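Local structure of carboxypeptidase D (Drosophila melanogaster, 3MN8) at residues 275-279 / 280-284; 242-245 / 246-249; 307-310 / 311-314. The protein removes C-terminal arginine or lysine residues from peptides and proteins as a zinc-dependent metallocarboxypeptidase, processing hormones, neuropeptides and growth factors. One frame throughout, in Å; residues are numbered along the deposited sequence.

Overall arrangement
All three contacts belong to the M14 carboxypeptidase domain, whose central feature is a mixed eight-stranded sheet, and each is made within one continuous piece of chain. Contact 2 comes first, where a loop enters helix 245-257. Contact 1 follows at the end of the edge strand 276-278, and contact 3 lies in the loop between strand 300-305 and helix 317-333. Contacts 1 and 2 are neighbours, centres about 13 Å apart, and touch through I276 and K249; contact 3 is about 21 Å from contact 1 and about 30 Å from contact 2, centre to centre. Contact 1 lines the guanidinium pocket, contact 3 borders the zinc site, and contact 2 faces the transthyretin-like domain.

Contact 1. Residues 275-279 / 280-284; sequences GITNG and AHWYE. With GEM ((2-guanidinoethylmercapto)succinic acid), chain G.
G279 and Y283 meet round the guanidinium group of the bound (2-guanidinoethylmercapto)succinic acid. GEM N2 donates to G279 O at 3.0 Å and also to Y283 O, which accepts a second, weak bond from N4. The same nitrogen, N2, lies 3.4 Å above the plane of the Y283 ring, over its centre. That ring folds back over the ligand because CG sits between the backbone N and the carbonyl carbon (chi1 56°). W282 meets the aliphatic arm instead: CE3 and CZ3 each approach GEM C5 to 3.2 Å.

Behind this first shell, the short helix 279-282 positions the G279 carbonyl. Y283 N bonds to G279 O at 3.0 Å, and one residue earlier W282 N bonds to N278 O at 3.0 Å. N278 is the N-cap: its OD1 accepts from H281 N at 3.2 Å, from above the carboxamide plane, and also from S240 N. T277 OG1 donates to the same N278 O that W282 N uses, from above its carbonyl plane.

Backbone oxygens and an aromatic face thus form an electron-rich lining, consistent with a pocket that selects C-terminal arginine or lysine.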
loop_
_atom_site.group_PDB
_atom_site.type_symbol
_atom_site.label_atom_id
_atom_site.label_comp_id
_atom_site.label_asym_id
_atom_site.label_seq_id
_atom_site.Cartn_x
_atom_site.Cartn_y
_atom_site.Cartn_z
ATOM N N GLY A 275 11.529 -8.973 12.654
ATOM C CA GLY A 275 11.186 -7.584 12.428
ATOM C C GLY A 275 9.794 -7.375 11.878
ATOM O O GLY A 275 9.475 -6.299 11.380
ATOM N N ILE A 276 8.963 -8.405 11.967
ATOM C CA ILE A 276 7.577 -8.295 11.543
ATOM C C ILE A 276 6.653 -8.758 12.659
ATOM O O ILE A 276 7.083 -9.448 13.592
ATOM C CB ILE A 276 7.301 -9.152 10.307
ATOM C CG1 ILE A 276 7.418 -10.628 10.670
ATOM C CG2 ILE A 276 8.274 -8.806 9.194
ATOM C CD1 ILE A 276 7.033 -11.545 9.551
ATOM N N THR A 277 5.381 -8.379 12.556
ATOM C CA THR A 277 4.381 -8.782 13.537
ATOM C C THR A 277 2.973 -8.689 12.996
ATOM O O THR A 277 2.691 -7.927 12.078
ATOM C CB THR A 277 4.418 -7.911 14.796
ATOM O OG1 THR A 277 3.518 -8.463 15.768
ATOM C CG2 THR A 277 3.995 -6.474 14.467
ATOM N N ASN A 278 2.086 -9.477 13.581
ATOM C CA ASN A 278 0.675 -9.413 13.271
ATOM C C ASN A 278 0.115 -8.233 14.048
ATOM O O ASN A 278 0.432 -8.067 15.233
ATOM C CB ASN A 278 0.017 -10.722 13.704
ATOM C CG ASN A 278 -1.478 -10.685 13.619
ATOM O OD1 ASN A 278 -2.154 -10.971 14.605
ATOM N ND2 ASN A 278 -2.018 -10.354 12.442
ATOM N N GLY A 279 -0.690 -7.396 13.392
ATOM C CA GLY A 279 -1.272 -6.245 14.069
ATOM C C GLY A 279 -1.857 -6.612 15.430
ATOM O O GLY A 279 -1.391 -6.145 16.486
ATOM N N ALA A 280 -2.876 -7.468 15.395
ATOM C CA ALA A 280 -3.564 -7.911 16.601
ATOM C C ALA A 280 -2.599 -8.397 17.675
ATOM O O ALA A 280 -2.720 -8.009 18.838
ATOM C CB ALA A 280 -4.565 -9.010 16.256
ATOM N N HIS A 281 -1.654 -9.257 17.284
ATOM C CA HIS A 281 -0.696 -9.824 18.230
ATOM C C HIS A 281 0.132 -8.739 18.909
ATOM O O HIS A 281 0.451 -8.846 20.094
ATOM C CB HIS A 281 0.222 -10.848 17.568
ATOM C CG HIS A 281 1.024 -11.640 18.551
ATOM N ND1 HIS A 281 2.292 -11.273 18.947
ATOM C CD2 HIS A 281 0.723 -12.762 19.246
ATOM C CE1 HIS A 281 2.743 -12.143 19.834
ATOM N NE2 HIS A 281 1.808 -13.055 20.036
ATOM N N TRP A 282 0.491 -7.701 18.162
ATOM C CA TRP A 282 1.079 -6.534 18.788
ATOM C C TRP A 282 0.082 -6.007 19.823
ATOM O O TRP A 282 0.241 -6.198 21.041
ATOM C CB TRP A 282 1.377 -5.463 17.745
ATOM C CG TRP A 282 2.121 -4.307 18.304
ATOM C CD1 TRP A 282 2.505 -4.125 19.605
ATOM C CD2 TRP A 282 2.583 -3.160 17.581
ATOM N NE1 TRP A 282 3.180 -2.935 19.735
ATOM C CE2 TRP A 282 3.246 -2.321 18.509
ATOM C CE3 TRP A 282 2.504 -2.761 16.241
ATOM C CZ2 TRP A 282 3.816 -1.097 18.138
ATOM C CZ3 TRP A 282 3.074 -1.552 15.875
ATOM C CH2 TRP A 282 3.722 -0.734 16.825
ATOM N N TYR A 283 -0.950 -5.346 19.316
ATOM C CA TYR A 283 -2.122 -4.993 20.108
ATOM C C TYR A 283 -3.266 -4.715 19.143
ATOM O O TYR A 283 -3.047 -4.192 18.042
ATOM C CB TYR A 283 -1.859 -3.774 20.996
ATOM C CG TYR A 283 -1.384 -2.545 20.228
ATOM C CD1 TYR A 283 -2.289 -1.640 19.677
ATOM C CD2 TYR A 283 -0.032 -2.291 20.055
ATOM C CE1 TYR A 283 -1.856 -0.520 18.979
ATOM C CE2 TYR A 283 0.402 -1.178 19.357
ATOM C CZ TYR A 283 -0.508 -0.295 18.825
ATOM O OH TYR A 283 -0.060 0.817 18.139
ATOM N N GLU A 284 -4.481 -5.079 19.549
ATOM C CA GLU A 284 -5.638 -4.931 18.675
ATOM C C GLU A 284 -6.093 -3.489 18.560
ATOM O O GLU A 284 -5.940 -2.680 19.477
ATOM C CB GLU A 284 -6.802 -5.838 19.097
ATOM C CG GLU A 284 -6.549 -7.318 18.807
ATOM C CD GLU A 284 -7.802 -8.174 18.920
ATOM O OE1 GLU A 284 -7.682 -9.426 18.901
ATOM O OE2 GLU A 284 -8.907 -7.596 19.028
HETATM C C8 GEM G . -0.776 1.614 15.308
HETATM S S7 GEM G . -1.004 0.985 13.668
HETATM C C6 GEM G . 0.190 -0.322 13.653
HETATM C C5 GEM G . 0.035 -1.310 14.807
HETATM N N3 GEM G . -1.190 -2.061 14.578
HETATM C C1 GEM G . -1.784 -2.897 15.423
HETATM N N4 GEM G . -2.906 -3.516 15.076
HETATM N N2 GEM G . -1.260 -3.114 16.625
HETATM C C9 GEM G . -1.897 2.582 15.575
HETATM O O14 GEM G . -2.681 2.849 14.638
HETATM O O15 GEM G . -2.015 3.075 16.717
HETATM C C10 GEM G . 0.604 2.257 15.527
HETATM C C11 GEM G . 0.886 3.555 14.781
HETATM O O12 GEM G . 1.967 3.634 14.149
HETATM O O13 GEM G . 0.067 4.507 14.847
#

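Contact 2. Residues 242-245 / 246-249; sequences TPDD and RVFK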
loop_
_atom_site.group_PDB
_atom_site.type_symbol
_atom_site.label_atom_id
_atom_site.label_comp_id
_atom_site.label_asym_id
_atom_site.label_seq_id
_atom_site.Cartn_x
_atom_site.Cartn_y
_atom_site.Cartn_z
ATOM N N THR A 242 -4.844 -13.948 8.782
ATOM C CA THR A 242 -5.627 -13.718 7.589
ATOM C C THR A 242 -5.584 -14.973 6.730
ATOM O O THR A 242 -4.623 -15.753 6.804
ATOM C CB THR A 242 -5.033 -12.512 6.836
ATOM O OG1 THR A 242 -5.836 -11.349 7.084
ATOM C CG2 THR A 242 -4.943 -12.756 5.351
ATOM N N PRO A 243 -6.630 -15.198 5.924
ATOM C CA PRO A 243 -6.568 -16.356 5.029
ATOM C C PRO A 243 -5.287 -16.306 4.199
ATOM O O PRO A 243 -4.725 -17.334 3.858
ATOM C CB PRO A 243 -7.793 -16.169 4.119
ATOM C CG PRO A 243 -8.719 -15.305 4.892
ATOM C CD PRO A 243 -7.865 -14.417 5.757
ATOM N N ASP A 244 -4.836 -15.100 3.880
ATOM C CA ASP A 244 -3.655 -14.921 3.058
ATOM C C ASP A 244 -2.406 -14.685 3.889
ATOM O O ASP A 244 -1.522 -13.927 3.496
ATOM C CB ASP A 244 -3.876 -13.773 2.068
ATOM C CG ASP A 244 -4.544 -14.238 0.776
ATOM O OD1 ASP A 244 -3.851 -14.893 -0.035
ATOM O OD2 ASP A 244 -5.753 -13.968 0.572
ATOM N N ASP A 245 -2.317 -15.364 5.023
ATOM C CA ASP A 245 -1.212 -15.121 5.938
ATOM C C ASP A 245 0.168 -15.372 5.344
ATOM O O ASP A 245 1.089 -14.589 5.565
ATOM C CB ASP A 245 -1.352 -15.931 7.220
ATOM C CG ASP A 245 -0.490 -15.381 8.316
ATOM O OD1 ASP A 245 -0.650 -14.182 8.635
ATOM O OD2 ASP A 245 0.354 -16.128 8.838
ATOM N N ARG A 246 0.320 -16.480 4.627
ATOM C CA ARG A 246 1.595 -16.777 3.994
ATOM C C ARG A 246 2.065 -15.573 3.174
ATOM O O ARG A 246 3.156 -15.050 3.388
ATOM C CB ARG A 246 1.482 -18.005 3.097
ATOM C CG ARG A 246 0.947 -19.228 3.787
ATOM C CD ARG A 246 0.573 -20.297 2.770
ATOM N NE ARG A 246 1.622 -21.301 2.594
ATOM C CZ ARG A 246 1.611 -22.229 1.643
ATOM N NH1 ARG A 246 0.611 -22.283 0.770
ATOM N NH2 ARG A 246 2.604 -23.102 1.556
ATOM N N VAL A 247 1.235 -15.131 2.237
ATOM C CA VAL A 247 1.600 -14.007 1.388
ATOM C C VAL A 247 1.906 -12.779 2.233
ATOM O O VAL A 247 2.881 -12.052 1.989
ATOM C CB VAL A 247 0.493 -13.667 0.376
ATOM C CG1 VAL A 247 0.754 -12.312 -0.245
ATOM C CG2 VAL A 247 0.416 -14.738 -0.698
ATOM N N PHE A 248 1.073 -12.554 3.238
ATOM C CA PHE A 248 1.256 -11.384 4.075
ATOM C C PHE A 248 2.607 -11.426 4.753
ATOM O O PHE A 248 3.341 -10.439 4.734
ATOM C CB PHE A 248 0.103 -11.210 5.069
ATOM C CG PHE A 248 -0.961 -10.289 4.562
ATOM C CD1 PHE A 248 -0.654 -8.975 4.259
ATOM C CD2 PHE A 248 -2.244 -10.734 4.351
ATOM C CE1 PHE A 248 -1.612 -8.118 3.778
ATOM C CE2 PHE A 248 -3.210 -9.882 3.865
ATOM C CZ PHE A 248 -2.891 -8.566 3.580
ATOM N N LYS A 249 2.942 -12.584 5.315
ATOM C CA LYS A 249 4.240 -12.788 5.956
ATOM C C LYS A 249 5.394 -12.586 4.971
ATOM O O LYS A 249 6.455 -12.080 5.347
ATOM C CB LYS A 249 4.308 -14.172 6.606
ATOM C CG LYS A 249 4.057 -14.138 8.105
ATOM C CD LYS A 249 3.769 -15.508 8.711
ATOM C CE LYS A 249 3.383 -15.341 10.180
ATOM N NZ LYS A 249 2.580 -16.485 10.691
#
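D245 and K249 face each other one helical turn apart, and their side chains slant across one another and join in a salt bridge. With D245 CG anti to the backbone N (chi1 -162°), the carboxylate is carried to the lysine side. There OD2 receives K249 NZ at 2.9 Å on its syn lone pair. K249 is extended beyond CG, and its CD and CE run alongside the same oxygen, at 3.5 and 3.4 Å from D245 OD2. With K249 cut back to an alanine, the D245 carboxylate would probably lose its charged mate and be freer to turn.

The setting is a type I turn, T242 to D245, leading straight into helix 245-257. D244 holds the N-cap position, yet its carboxylate makes no capping bond: OD1 pairs with R376, tying the helix start to the transthyretin-like domain, while OD2 bonds Y294 OH within the catalytic domain. The first helical bonds use main-chain oxygens: F248 N to D244 O at 2.9 Å and K249 N to D245 O at 2.7 Å.

F248 turns back over the entry, its CD2 lying 3.4 Å from D244 O, and its side chain crosses that of T242 at about a right angle. At the rim of this ring, near its plane, sits the T242 methyl CG2, although the exact placing of that methyl is doubtful. F300 and Y294 pack against the F248 ring from the sheet and from helix 289-296.

Contact 3. Residues 307-310 / 311-314; sequences SCCK and YPAA
C309 points its sulfur at the Y311-P312 peptide because SG is set anti to the backbone N (chi1 -177°), which brings it alongside the link, 3.7 Å from both Y311 C and P312 N. S307 OG, by contrast, lies between its backbone N and carbonyl carbon (chi1 49°), folded in over the loop, where it donates to C309 O at 2.6 Å. The bond reaches that oxygen from above the carbonyl plane, 42° out of it.

The proline ring occupies the inside of this bend. P312 CG lies 3.3 Å from C309 O and 4.1 Å from S307 OG, while CD lies 3.4 Å from K310 O. C309 CB adds an apolar touch on P312 CG at 4.2 Å. No hydrogen bond joins 307-310 to 311-314; across the bend the contact is the proline ring packed against carbonyls and C309 CB. Two disulfides, C309 with C156 and C308 with C268, tie the loop to distant parts of the chain.

The extended K310 side chain comes within about 4 Å of that of the zinc ligand E104, which places the bend at the border of the metal site.

Following strand 300-305, which ends in the predicted catalytic E305, the loop lies against V106 at the start of helix 106-121 and bonds through the backbone to T105, G154 and C156, while Y40 meets Y311 edge-to-face. It then leads on to helix 317-333.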
loop_
_atom_site.group_PDB
_atom_site.type_symbol
_atom_site.label_atom_id
_atom_site.label_comp_id
_atom_site.label_asym_id
_atom_site.label_seq_id
_atom_site.Cartn_x
_atom_site.Cartn_y
_atom_site.Cartn_z
ATOM N N SER A 307 10.422 4.551 12.136
ATOM C CA SER A 307 11.366 5.041 13.128
ATOM C C SER A 307 10.832 4.876 14.536
ATOM O O SER A 307 9.617 4.776 14.748
ATOM C CB SER A 307 11.687 6.509 12.872
ATOM O OG SER A 307 10.492 7.256 12.685
ATOM N N CYS A 308 11.754 4.834 15.494
ATOM C CA CYS A 308 11.411 4.879 16.903
ATOM C C CYS A 308 10.930 6.273 17.246
ATOM O O CYS A 308 9.956 6.446 17.980
ATOM C CB CYS A 308 12.625 4.523 17.760
ATOM S SG CYS A 308 13.015 2.770 17.752
ATOM N N CYS A 309 11.626 7.271 16.713
ATOM C CA CYS A 309 11.192 8.656 16.861
ATOM C C CYS A 309 10.127 9.038 15.820
ATOM O O CYS A 309 10.379 9.029 14.605
ATOM C CB CYS A 309 12.379 9.595 16.765
ATOM S SG CYS A 309 11.916 11.312 17.021
ATOM N N LYS A 310 8.935 9.372 16.303
ATOM C CA LYS A 310 7.823 9.689 15.416
ATOM C C LYS A 310 8.164 10.821 14.445
ATOM O O LYS A 310 7.939 10.708 13.239
ATOM C CB LYS A 310 6.576 10.041 16.231
ATOM C CG LYS A 310 6.042 8.892 17.059
ATOM C CD LYS A 310 4.752 9.261 17.798
ATOM C CE LYS A 310 3.907 7.996 18.078
ATOM N NZ LYS A 310 2.554 8.267 18.677
ATOM N N TYR A 311 8.709 11.910 14.983
ATOM C CA TYR A 311 9.044 13.096 14.188
ATOM C C TYR A 311 10.510 13.482 14.369
ATOM O O TYR A 311 10.810 14.377 15.150
ATOM C CB TYR A 311 8.179 14.285 14.622
ATOM C CG TYR A 311 7.992 15.367 13.569
ATOM C CD1 TYR A 311 6.825 16.126 13.531
ATOM C CD2 TYR A 311 8.965 15.624 12.612
ATOM C CE1 TYR A 311 6.627 17.112 12.579
ATOM C CE2 TYR A 311 8.774 16.606 11.639
ATOM C CZ TYR A 311 7.601 17.348 11.636
ATOM O OH TYR A 311 7.398 18.330 10.693
ATOM N N PRO A 312 11.426 12.809 13.650
ATOM C CA PRO A 312 12.855 13.112 13.815
ATOM C C PRO A 312 13.230 14.391 13.075
ATOM O O PRO A 312 12.362 15.015 12.458
ATOM C CB PRO A 312 13.561 11.898 13.190
ATOM C CG PRO A 312 12.444 10.904 12.821
ATOM C CD PRO A 312 11.191 11.711 12.695
ATOM N N ALA A 313 14.501 14.777 13.148
ATOM C CA ALA A 313 14.984 15.987 12.477
ATOM C C ALA A 313 15.433 15.678 11.056
ATOM O O ALA A 313 15.816 14.548 10.747
ATOM C CB ALA A 313 16.129 16.636 13.272
ATOM N N ALA A 314 15.398 16.697 10.202
ATOM C CA ALA A 314 15.738 16.545 8.792
ATOM C C ALA A 314 17.035 15.761 8.532
ATOM O O ALA A 314 17.066 14.875 7.681
ATOM C CB ALA A 314 15.798 17.910 8.123
#